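Side-chain contacts in 3-polyprenyl-4-hydroxybenzoate decarboxylase and related decarboxylases (Pelotomaculum thermopropionicum, PDB 6H6X), which is a prenylated-FMN-dependent UbiD-family decarboxylase (HmfF) that can also run in reverse, carboxylating 2-furoic acid to 2,5-furandicarboxylic acid: residues F11-G14 / K19-R22; R6-F11 / A68-V73; R313-T318 / A346-D351. The protein carries 8 engineered substitutions. All coordinates share one frame; numbering follows the deposited sequence.

From the N terminus, helix 5-14 takes part in two contacts. Contact 1 closes the short turn that follows it, tying the end of the helix to strand 18-21 four residues further on. Contact 2 reaches from the same helix, across a much longer loop, to helix 64-70, so the short loop of contact 1 lies within the long one; their segments share F11, and all four lie in the UbiD N-terminal domain. Contact 3 opens only after both have closed. In the UbiD C-terminal domain, it joins the end of helix 294-315 to helix 345-356, across a loop containing strands 319-324 and 333-338. Its centre lies about 43 Å from that of contact 1, on the opposite side of the chain's centre.

Contact 1: residues F11-G14 / K19-R22; sequences FLEG and KRVR
E13 and R20 meet through a side-on salt bridge in which two arginine nitrogens hold the two carboxylate oxygens. R20 NE donates to E13 OE2 at 2.8 Å, and R20 NH2 reaches E13 OE1 at 3.2 Å with an N-H...O angle of 159°. Each oxygen uses its syn lone pair, and the two flat groups lie only 12° from coplanar, which lets both N-H groups point at the carboxylate together. A weak third bond runs from NH2 to OE2. The glutamate leaves the helix with CG anti to the backbone N (chi1 -157°) and bends at chi2, while R20 extends from CG to NE and crosses it at about a right angle. On its remaining terminal nitrogen, NH1, the guanidinium makes a second salt bridge with E47, so that one arginine would offset two carboxylates.

The bridge spans a helix-turn-strand unit: helix 5-14 turns back into strand 18-21, whose K19 and V21 hydrogen-bond through their backbones to the parallel strand 43-46 and, just beyond it, E47. Long, flexible charged chains suit this surface position.

Packing adds to the bridge: E13 also touches L18, and from the second subunit L447 packs on K19 and Y446 on V21.

Contact 2: residues R6-F11 / A68-V73; sequences REWLAF and AAAMSV
W8 and A70 bring helix 5-14 and the end of helix 64-70 together, with their CA atoms 7.9 Å apart, just where the second helix stops. That stop is a Schellman motif: S72 adopts positive phi, and the two bonds that define the motif run back into the last turn, from V73 N to A68 O and from S72 N to A69 O. A68 O also accepts from M71 N.

Two aromatic side chains, one helical turn apart, reach across to this last turn. Both rings take the trans setting about CA-CB, pointing away from their own N (chi1 -179° for W8, 180° for F11), which sends them out from the helix in company. F11 CD2 lies 3.8 Å above one face of the indole, offset toward its rim, with the ring planes about 30° apart. The benzene side of the indole leads: W8 CZ3 comes within 3.5 Å of A70 CA and 3.7 Å of A70 CB. Alanine suits position 70 because its small side chain lets the broad ring come right up to the helix backbone. Beside it, A69 offers a methyl to the far end of the phenyl ring, with F11 CZ 3.7 Å from A69 CB.

H193 and P194 also pack against W8, and A70 touches the same two residues. The indole's polar atom NE1 turns to a different partner, donating to L60 O. No hydrogen bond crosses between residues 6-11 and 68-73, which implies that the hydrophobic effect, dispersion and the fit of rings against methyls and backbone probably account for the association here.

Contact 3: residues R313-T318 / A346-D351; sequences RQNVPT and AKRAID. Engineered in segment 313-318: N315 (natural residue Ala). Engineered in segment 346-351: R348 (natural residue Asn), D351 (natural residue Phe).
R348 is turned back onto N315 by its torsions: CG stands anti to the carbonyl carbon (chi1 -68°), and a bend at chi3 (63°) swings the guanidinium toward the backbone near the C-terminal end of helix 294-315. In V316, CG1 takes the place opposite N about the CA-CB bond, leaving CG2 as the methyl that meets helix 345-356.

The polar half of the contact involves one acceptor, the backbone oxygen of N315. R348 NH2 donates to it at 2.8 Å, in the carbonyl plane and on a lone pair, although the oxygen lies 22° out of the guanidinium plane; R348 NE adds a weak bond to the same atom. This carbonyl lies near the C-terminal end of helix 294-315, where a positive charge would be expected to suit the helix dipole. Both N315 and R348 are engineered, replacing Ala and Asn.

Helix 345-356 is the connection of a beta-alpha-beta crossover between the parallel, adjacent strands 333-338 and 362-367, and I350 packs against V363 and V365 of the second strand. T318, which leads into strand 319-324, hydrogen-bonds to E345 through its OG1.

Apolar packing adjoins the polar grip. V316 CG2 lies 3.6 Å from R348 CB and 3.5 Å from A349 N, with A349 CB a little farther off at 4.2 Å. A branched valine fills this buried place, and the small alanine lets it approach the helix backbone. The side chain of A349 lies about 12 Å from the bound calcium ion.

Contact 1: residues F11-G14 / K19-R22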
ATOM      1  N   PHE B  11     -17.378  10.148  22.510  1.00 62.25           N
ATOM      2  CA  PHE B  11     -17.681   9.571  21.184  1.00 59.76           C
ATOM      3  C   PHE B  11     -16.677   8.492  20.753  1.00 63.88           C
ATOM      4  O   PHE B  11     -17.079   7.430  20.278  1.00 63.86           O
ATOM      5  CB  PHE B  11     -17.729  10.690  20.153  1.00 64.27           C
ATOM      6  CG  PHE B  11     -18.026  10.235  18.743  1.00 69.84           C
ATOM      7  CD1 PHE B  11     -19.341  10.061  18.310  1.00 73.40           C
ATOM      8  CD2 PHE B  11     -16.990  10.048  17.829  1.00 67.32           C
ATOM      9  CE1 PHE B  11     -19.623   9.669  17.007  1.00 75.02           C
ATOM     10  CE2 PHE B  11     -17.259   9.658  16.530  1.00 73.52           C
ATOM     11  CZ  PHE B  11     -18.578   9.459  16.117  1.00 81.12           C
ATOM     12  N   LEU B  12     -15.375   8.732  20.933  1.00 69.23           N
ATOM     13  CA  LEU B  12     -14.378   7.713  20.551  1.00 65.46           C
ATOM     14  C   LEU B  12     -14.464   6.459  21.446  1.00 70.91           C
ATOM     15  O   LEU B  12     -14.327   5.335  20.951  1.00 62.92           O
ATOM     16  CB  LEU B  12     -12.938   8.263  20.602  1.00 58.01           C
ATOM     17  CG  LEU B  12     -12.463   9.394  19.702  1.00 52.54           C
ATOM     18  CD1 LEU B  12     -11.054   9.789  20.112  1.00 53.08           C
ATOM     19  CD2 LEU B  12     -12.463   8.960  18.264  1.00 43.45           C
ATOM     20  N   GLU B  13     -14.652   6.654  22.753  1.00 83.55           N
ATOM     21  CA  GLU B  13     -14.704   5.527  23.719  1.00 85.19           C
ATOM     22  C   GLU B  13     -15.844   4.546  23.394  1.00 81.39           C
ATOM     23  O   GLU B  13     -15.619   3.345  23.296  1.00 74.44           O
ATOM     24  CB  GLU B  13     -14.827   6.032  25.164  1.00 86.17           C
ATOM     25  CG  GLU B  13     -14.352   5.033  26.228  1.00 88.84           C
ATOM     26  CD  GLU B  13     -13.580   5.691  27.372  1.00 86.98           C
ATOM     27  OE1 GLU B  13     -14.038   6.743  27.867  1.00 88.98           O
ATOM     28  OE2 GLU B  13     -12.514   5.168  27.784  1.00 73.80           O
ATOM     29  N   GLY B  14     -17.039   5.083  23.169  1.00 82.82           N
ATOM     30  CA  GLY B  14     -18.215   4.289  22.815  1.00 86.85           C
ATOM     31  C   GLY B  14     -18.167   3.646  21.441  1.00 94.73           C
ATOM     32  O   GLY B  14     -19.006   2.793  21.112  1.00 91.41           O
ATOM     33  N   LYS B  19      -8.259   3.909  23.701  1.00 56.48           N
ATOM     34  CA  LYS B  19      -7.753   2.957  24.660  1.00 60.73           C
ATOM     35  C   LYS B  19      -6.957   3.746  25.644  1.00 61.67           C
ATOM     36  O   LYS B  19      -6.297   4.709  25.299  1.00 58.98           O
ATOM     37  CB  LYS B  19      -6.916   1.835  23.989  1.00 60.71           C
ATOM     38  CG  LYS B  19      -7.683   1.109  22.864  1.00 68.17           C
ATOM     39  CD  LYS B  19      -7.708  -0.424  22.911  1.00 83.03           C
ATOM     40  CE  LYS B  19      -6.510  -1.074  22.212  1.00 93.28           C
ATOM     41  NZ  LYS B  19      -6.459  -0.984  20.710  1.00 92.37           N
ATOM     42  N   ARG B  20      -7.039   3.347  26.902  1.00 61.16           N
ATOM     43  CA  ARG B  20      -6.313   3.985  27.958  1.00 58.78           C
ATOM     44  C   ARG B  20      -5.061   3.199  28.249  1.00 58.43           C
ATOM     45  O   ARG B  20      -5.010   1.985  28.054  1.00 67.67           O
ATOM     46  CB  ARG B  20      -7.217   4.048  29.189  1.00 65.80           C
ATOM     47  CG  ARG B  20      -8.555   4.731  28.876  1.00 62.40           C
ATOM     48  CD  ARG B  20      -9.534   4.503  30.001  1.00 67.34           C
ATOM     49  NE  ARG B  20     -10.692   5.387  29.853  1.00 63.96           N
ATOM     50  CZ  ARG B  20     -10.805   6.590  30.414  1.00 59.01           C
ATOM     51  NH1 ARG B  20      -9.841   7.120  31.189  1.00 51.90           N
ATOM     52  NH2 ARG B  20     -11.896   7.283  30.175  1.00 56.17           N
ATOM     53  N   VAL B  21      -4.054   3.904  28.732  1.00 58.97           N
ATOM     54  CA  VAL B  21      -2.816   3.322  29.126  1.00 59.07           C
ATOM     55  C   VAL B  21      -2.581   3.746  30.571  1.00 71.53           C
ATOM     56  O   VAL B  21      -2.096   4.897  30.855  1.00 57.44           O
ATOM     57  CB  VAL B  21      -1.679   3.820  28.223  1.00 62.43           C
ATOM     58  CG1 VAL B  21      -0.336   3.315  28.719  1.00 60.60           C
ATOM     59  CG2 VAL B  21      -1.928   3.393  26.779  1.00 58.89           C
ATOM     60  N   ARG B  22      -2.872   2.789  31.469  1.00 75.04           N
ATOM     61  CA  ARG B  22      -2.779   2.980  32.922  1.00 65.92           C
ATOM     62  C   ARG B  22      -1.365   2.853  33.451  1.00 72.25           C
ATOM     63  O   ARG B  22      -1.071   3.391  34.513  1.00 81.05           O
ATOM     64  CB  ARG B  22      -3.654   1.959  33.644  1.00 69.42           C
ATOM     65  CG  ARG B  22      -5.106   1.865  33.220  1.00 67.31           C
ATOM     66  CD  ARG B  22      -5.780   0.743  34.028  1.00 66.48           C
ATOM     67  NE  ARG B  22      -7.243   0.882  34.170  1.00 78.45           N
ATOM     68  CZ  ARG B  22      -8.104  -0.111  34.472  1.00 88.79           C
ATOM     69  NH1 ARG B  22      -9.419   0.127  34.585  1.00 82.68           N
ATOM     70  NH2 ARG B  22      -7.678  -1.360  34.662  1.00 88.70           N
TER

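Contact 2: residues R6-F11 / A68-V73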
ATOM      1  N   ARG B   6     -13.602  16.743  25.528  1.00 51.67           N
ATOM      2  CA  ARG B   6     -14.208  15.669  26.375  1.00 49.70           C
ATOM      3  C   ARG B   6     -15.366  14.951  25.747  1.00 51.87           C
ATOM      4  O   ARG B   6     -15.450  13.725  25.843  1.00 56.92           O
ATOM      5  CB  ARG B   6     -14.606  16.169  27.758  1.00 55.27           C
ATOM      6  CG  ARG B   6     -13.432  16.110  28.720  1.00 58.32           C
ATOM      7  CD  ARG B   6     -13.627  17.063  29.830  1.00 58.86           C
ATOM      8  NE  ARG B   6     -12.343  17.509  30.367  1.00 66.99           N
ATOM      9  CZ  ARG B   6     -11.883  17.278  31.585  1.00 63.76           C
ATOM     10  NH1 ARG B   6     -10.711  17.808  31.926  1.00 63.79           N
ATOM     11  NH2 ARG B   6     -12.589  16.568  32.466  1.00 69.70           N
ATOM     12  N   GLU B   7     -16.248  15.668  25.077  1.00 52.59           N
ATOM     13  CA  GLU B   7     -17.298  14.983  24.338  1.00 62.73           C
ATOM     14  C   GLU B   7     -16.731  14.146  23.178  1.00 67.33           C
ATOM     15  O   GLU B   7     -17.140  12.992  22.994  1.00 60.69           O
ATOM     16  CB  GLU B   7     -18.397  15.960  23.921  1.00 76.60           C
ATOM     17  CG  GLU B   7     -19.288  16.249  25.147  1.00 98.47           C
ATOM     18  CD  GLU B   7     -20.009  17.581  25.132  1.00110.65           C
ATOM     19  OE1 GLU B   7     -20.640  17.873  24.083  1.00110.76           O
ATOM     20  OE2 GLU B   7     -19.964  18.306  26.172  1.00103.25           O
ATOM     21  N   TRP B   8     -15.730  14.682  22.470  1.00 60.19           N
ATOM     22  CA  TRP B   8     -15.116  13.916  21.413  1.00 49.81           C
ATOM     23  C   TRP B   8     -14.505  12.658  21.972  1.00 39.22           C
ATOM     24  O   TRP B   8     -14.666  11.612  21.385  1.00 34.71           O
ATOM     25  CB  TRP B   8     -14.041  14.720  20.633  1.00 45.64           C
ATOM     26  CG  TRP B   8     -13.464  13.907  19.543  1.00 43.03           C
ATOM     27  CD1 TRP B   8     -12.265  13.266  19.548  1.00 44.73           C
ATOM     28  CD2 TRP B   8     -14.097  13.564  18.332  1.00 38.61           C
ATOM     29  NE1 TRP B   8     -12.095  12.587  18.393  1.00 41.78           N
ATOM     30  CE2 TRP B   8     -13.212  12.737  17.627  1.00 38.08           C
ATOM     31  CE3 TRP B   8     -15.345  13.889  17.762  1.00 43.09           C
ATOM     32  CZ2 TRP B   8     -13.515  12.206  16.372  1.00 39.33           C
ATOM     33  CZ3 TRP B   8     -15.654  13.386  16.519  1.00 42.92           C
ATOM     34  CH2 TRP B   8     -14.746  12.540  15.830  1.00 40.47           C
ATOM     35  N   LEU B   9     -13.806  12.744  23.100  1.00 40.11           N
ATOM     36  CA  LEU B   9     -13.279  11.499  23.713  1.00 44.97           C
ATOM     37  C   LEU B   9     -14.367  10.490  24.111  1.00 52.36           C
ATOM     38  O   LEU B   9     -14.138   9.283  24.022  1.00 62.46           O
ATOM     39  CB  LEU B   9     -12.372  11.778  24.903  1.00 42.81           C
ATOM     40  CG  LEU B   9     -11.154  12.618  24.626  1.00 39.66           C
ATOM     41  CD1 LEU B   9     -10.378  12.827  25.902  1.00 43.96           C
ATOM     42  CD2 LEU B   9     -10.259  11.985  23.563  1.00 43.14           C
ATOM     43  N   ALA B  10     -15.536  10.981  24.518  1.00 57.92           N
ATOM     44  CA  ALA B  10     -16.682  10.119  24.836  1.00 65.98           C
ATOM     45  C   ALA B  10     -17.162   9.400  23.588  1.00 64.66           C
ATOM     46  O   ALA B  10     -17.315   8.180  23.605  1.00 76.99           O
ATOM     47  CB  ALA B  10     -17.826  10.928  25.469  1.00 69.89           C
ATOM     48  N   PHE B  11     -17.378  10.148  22.510  1.00 62.25           N
ATOM     49  CA  PHE B  11     -17.681   9.571  21.184  1.00 59.76           C
ATOM     50  C   PHE B  11     -16.677   8.492  20.753  1.00 63.88           C
ATOM     51  O   PHE B  11     -17.079   7.430  20.278  1.00 63.86           O
ATOM     52  CB  PHE B  11     -17.729  10.690  20.153  1.00 64.27           C
ATOM     53  CG  PHE B  11     -18.026  10.235  18.743  1.00 69.84           C
ATOM     54  CD1 PHE B  11     -19.341  10.061  18.310  1.00 73.40           C
ATOM     55  CD2 PHE B  11     -16.990  10.048  17.829  1.00 67.32           C
ATOM     56  CE1 PHE B  11     -19.623   9.669  17.007  1.00 75.02           C
ATOM     57  CE2 PHE B  11     -17.259   9.658  16.530  1.00 73.52           C
ATOM     58  CZ  PHE B  11     -18.578   9.459  16.117  1.00 81.12           C
ATOM     59  N   ALA B  68     -14.818  12.942   9.282  1.00 45.89           N
ATOM     60  CA  ALA B  68     -16.213  13.158   8.791  1.00 49.20           C
ATOM     61  C   ALA B  68     -17.189  13.204   9.965  1.00 40.20           C
ATOM     62  O   ALA B  68     -17.958  14.141  10.088  1.00 44.96           O
ATOM     63  CB  ALA B  68     -16.646  12.100   7.829  1.00 49.30           C
ATOM     64  N   ALA B  69     -17.124  12.226  10.839  1.00 45.62           N
ATOM     65  CA  ALA B  69     -17.879  12.277  12.113  1.00 48.10           C
ATOM     66  C   ALA B  69     -17.682  13.606  12.887  1.00 51.30           C
ATOM     67  O   ALA B  69     -18.659  14.233  13.316  1.00 50.09           O
ATOM     68  CB  ALA B  69     -17.505  11.110  12.980  1.00 47.71           C
ATOM     69  N   ALA B  70     -16.436  14.082  12.994  1.00 50.55           N
ATOM     70  CA  ALA B  70     -16.174  15.355  13.670  1.00 44.73           C
ATOM     71  C   ALA B  70     -16.889  16.512  13.043  1.00 38.64           C
ATOM     72  O   ALA B  70     -17.121  17.508  13.680  1.00 51.30           O
ATOM     73  CB  ALA B  70     -14.679  15.656  13.737  1.00 45.43           C
ATOM     74  N   MET B  71     -17.183  16.430  11.769  1.00 43.87           N
ATOM     75  CA  MET B  71     -17.877  17.484  11.061  1.00 47.27           C
ATOM     76  C   MET B  71     -19.383  17.182  10.922  1.00 50.32           C
ATOM     77  O   MET B  71     -20.078  17.945  10.228  1.00 50.93           O
ATOM     78  CB  MET B  71     -17.263  17.637   9.648  1.00 55.04           C
ATOM     79  CG  MET B  71     -16.077  18.586   9.551  1.00 59.30           C
ATOM     80  SD  MET B  71     -15.410  18.535   7.866  1.00 61.25           S
ATOM     81  CE  MET B  71     -14.505  17.039   8.004  1.00 54.08           C
ATOM     82  N   SER B  72     -19.885  16.095  11.529  1.00 51.76           N
ATOM     83  CA  SER B  72     -21.294  15.653  11.341  1.00 63.03           C
ATOM     84  C   SER B  72     -21.711  15.467   9.867  1.00 64.07           C
ATOM     85  O   SER B  72     -22.679  16.094   9.409  1.00 69.18           O
ATOM     86  CB  SER B  72     -22.251  16.640  12.026  1.00 59.76           C
ATOM     87  OG  SER B  72     -21.840  16.811  13.365  1.00 71.38           O
ATOM     88  N   VAL B  73     -20.921  14.678   9.123  1.00 60.52           N
ATOM     89  CA  VAL B  73     -21.206  14.339   7.730  1.00 53.78           C
ATOM     90  C   VAL B  73     -20.769  12.923   7.443  1.00 58.11           C
ATOM     91  O   VAL B  73     -19.901  12.350   8.155  1.00 61.16           O
ATOM     92  CB  VAL B  73     -20.568  15.252   6.652  1.00 58.26           C
ATOM     93  CG1 VAL B  73     -21.367  16.516   6.444  1.00 59.14           C
ATOM     94  CG2 VAL B  73     -19.087  15.533   6.907  1.00 60.01           C
TER

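Contact 3: residues R313-T318 / A346-D351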
ATOM      1  N   ARG B 313     -12.549  21.016  -9.902  1.00 50.86           N
ATOM      2  CA  ARG B 313     -13.948  21.049 -10.383  1.00 52.38           C
ATOM      3  C   ARG B 313     -14.245  22.269 -11.308  1.00 47.88           C
ATOM      4  O   ARG B 313     -14.942  22.108 -12.297  1.00 48.65           O
ATOM      5  CB  ARG B 313     -14.947  21.001  -9.234  1.00 57.43           C
ATOM      6  CG  ARG B 313     -16.330  20.469  -9.641  1.00 61.76           C
ATOM      7  CD  ARG B 313     -17.428  20.749  -8.612  1.00 63.22           C
ATOM      8  NE  ARG B 313     -17.259  20.038  -7.326  1.00 64.82           N
ATOM      9  CZ  ARG B 313     -17.450  18.731  -7.138  1.00 66.83           C
ATOM     10  NH1 ARG B 313     -17.815  17.931  -8.156  1.00 70.61           N
ATOM     11  NH2 ARG B 313     -17.277  18.209  -5.916  1.00 58.48           N
ATOM     12  N   GLN B 314     -13.648  23.430 -11.018  1.00 51.02           N
ATOM     13  CA  GLN B 314     -13.721  24.631 -11.861  1.00 58.71           C
ATOM     14  C   GLN B 314     -13.372  24.341 -13.300  1.00 60.57           C
ATOM     15  O   GLN B 314     -14.078  24.799 -14.201  1.00 55.06           O
ATOM     16  CB  GLN B 314     -12.785  25.766 -11.379  1.00 68.20           C
ATOM     17  CG  GLN B 314     -13.486  27.032 -10.902  1.00 83.40           C
ATOM     18  CD  GLN B 314     -14.015  26.917  -9.472  1.00102.78           C
ATOM     19  OE1 GLN B 314     -13.497  27.568  -8.551  1.00105.55           O
ATOM     20  NE2 GLN B 314     -15.040  26.074  -9.273  1.00106.73           N
ATOM     21  N   ASN B 315     -12.275  23.603 -13.513  1.00 55.40           N
ATOM     22  CA  ASN B 315     -11.783  23.355 -14.844  1.00 53.75           C
ATOM     23  C   ASN B 315     -12.243  22.019 -15.388  1.00 46.04           C
ATOM     24  O   ASN B 315     -12.166  21.818 -16.577  1.00 53.34           O
ATOM     25  CB  ASN B 315     -10.257  23.423 -14.884  1.00 60.25           C
ATOM     26  CG  ASN B 315      -9.713  24.806 -14.620  1.00 64.82           C
ATOM     27  OD1 ASN B 315      -9.766  25.683 -15.467  1.00 72.17           O
ATOM     28  ND2 ASN B 315      -9.133  24.992 -13.446  1.00 76.07           N
ATOM     29  N   VAL B 316     -12.684  21.095 -14.534  1.00 42.86           N
ATOM     30  CA  VAL B 316     -12.973  19.735 -14.949  1.00 43.17           C
ATOM     31  C   VAL B 316     -14.220  19.275 -14.210  1.00 49.94           C
ATOM     32  O   VAL B 316     -14.138  18.567 -13.179  1.00 48.19           O
ATOM     33  CB  VAL B 316     -11.787  18.773 -14.703  1.00 50.41           C
ATOM     34  CG1 VAL B 316     -12.108  17.370 -15.206  1.00 44.53           C
ATOM     35  CG2 VAL B 316     -10.516  19.293 -15.363  1.00 56.78           C
ATOM     36  N   PRO B 317     -15.400  19.670 -14.736  1.00 51.82           N
ATOM     37  CA  PRO B 317     -16.645  19.413 -13.989  1.00 52.51           C
ATOM     38  C   PRO B 317     -16.961  17.932 -13.823  1.00 50.58           C
ATOM     39  O   PRO B 317     -17.715  17.558 -12.939  1.00 50.38           O
ATOM     40  CB  PRO B 317     -17.732  20.120 -14.843  1.00 59.26           C
ATOM     41  CG  PRO B 317     -17.092  20.410 -16.176  1.00 56.03           C
ATOM     42  CD  PRO B 317     -15.623  20.557 -15.897  1.00 52.21           C
ATOM     43  N   THR B 318     -16.347  17.093 -14.652  1.00 59.27           N
ATOM     44  CA  THR B 318     -16.445  15.631 -14.548  1.00 60.25           C
ATOM     45  C   THR B 318     -15.628  14.972 -13.369  1.00 58.11           C
ATOM     46  O   THR B 318     -15.695  13.770 -13.150  1.00 47.07           O
ATOM     47  CB  THR B 318     -15.986  15.026 -15.886  1.00 64.50           C
ATOM     48  OG1 THR B 318     -14.698  15.563 -16.249  1.00 68.44           O
ATOM     49  CG2 THR B 318     -16.972  15.377 -16.996  1.00 69.37           C
ATOM     50  N   ALA B 346      -7.744  14.690 -18.658  1.00 48.88           N
ATOM     51  CA  ALA B 346      -6.667  14.311 -17.772  1.00 45.27           C
ATOM     52  C   ALA B 346      -5.683  15.451 -17.632  1.00 42.74           C
ATOM     53  O   ALA B 346      -5.401  15.859 -16.494  1.00 42.91           O
ATOM     54  CB  ALA B 346      -5.982  13.039 -18.251  1.00 45.41           C
ATOM     55  N   LYS B 347      -5.224  15.996 -18.754  1.00 35.83           N
ATOM     56  CA  LYS B 347      -4.316  17.161 -18.759  1.00 43.69           C
ATOM     57  C   LYS B 347      -4.862  18.361 -18.027  1.00 46.26           C
ATOM     58  O   LYS B 347      -4.129  19.014 -17.270  1.00 46.75           O
ATOM     59  CB  LYS B 347      -3.885  17.584 -20.187  1.00 47.98           C
ATOM     60  N   ARG B 348      -6.144  18.655 -18.223  1.00 48.24           N
ATOM     61  CA  ARG B 348      -6.785  19.774 -17.521  1.00 45.64           C
ATOM     62  C   ARG B 348      -6.847  19.515 -15.991  1.00 41.48           C
ATOM     63  O   ARG B 348      -6.613  20.411 -15.217  1.00 39.76           O
ATOM     64  CB  ARG B 348      -8.195  20.034 -18.077  1.00 52.71           C
ATOM     65  CG  ARG B 348      -8.214  20.582 -19.522  1.00 56.34           C
ATOM     66  CD  ARG B 348      -9.631  20.552 -20.130  1.00 63.54           C
ATOM     67  NE  ARG B 348     -10.547  21.429 -19.394  1.00 67.40           N
ATOM     68  CZ  ARG B 348     -10.557  22.774 -19.451  1.00 72.29           C
ATOM     69  NH1 ARG B 348      -9.708  23.452 -20.239  1.00 71.18           N
ATOM     70  NH2 ARG B 348     -11.428  23.461 -18.717  1.00 70.13           N
ATOM     71  N   ALA B 349      -7.187  18.307 -15.572  1.00 32.95           N
ATOM     72  CA  ALA B 349      -7.184  17.973 -14.138  1.00 36.81           C
ATOM     73  C   ALA B 349      -5.734  18.132 -13.575  1.00 35.18           C
ATOM     74  O   ALA B 349      -5.528  18.742 -12.549  1.00 40.93           O
ATOM     75  CB  ALA B 349      -7.726  16.566 -13.919  1.00 32.51           C
ATOM     76  N   ILE B 350      -4.742  17.682 -14.341  1.00 35.18           N
ATOM     77  CA  ILE B 350      -3.351  17.814 -13.946  1.00 36.91           C
ATOM     78  C   ILE B 350      -2.920  19.263 -13.794  1.00 39.07           C
ATOM     79  O   ILE B 350      -2.306  19.618 -12.762  1.00 38.15           O
ATOM     80  CB  ILE B 350      -2.394  17.054 -14.888  1.00 37.59           C
ATOM     81  CG1 ILE B 350      -2.548  15.550 -14.665  1.00 38.01           C
ATOM     82  CG2 ILE B 350      -0.922  17.491 -14.690  1.00 39.77           C
ATOM     83  CD1 ILE B 350      -2.012  14.695 -15.806  1.00 34.95           C
ATOM     84  N   ASP B 351      -3.232  20.087 -14.791  1.00 39.67           N
ATOM     85  CA  ASP B 351      -2.881  21.516 -14.773  1.00 43.92           C
ATOM     86  C   ASP B 351      -3.547  22.237 -13.586  1.00 43.03           C
ATOM     87  O   ASP B 351      -2.948  23.078 -12.941  1.00 48.41           O
ATOM     88  CB  ASP B 351      -3.227  22.212 -16.120  1.00 46.21           C
TER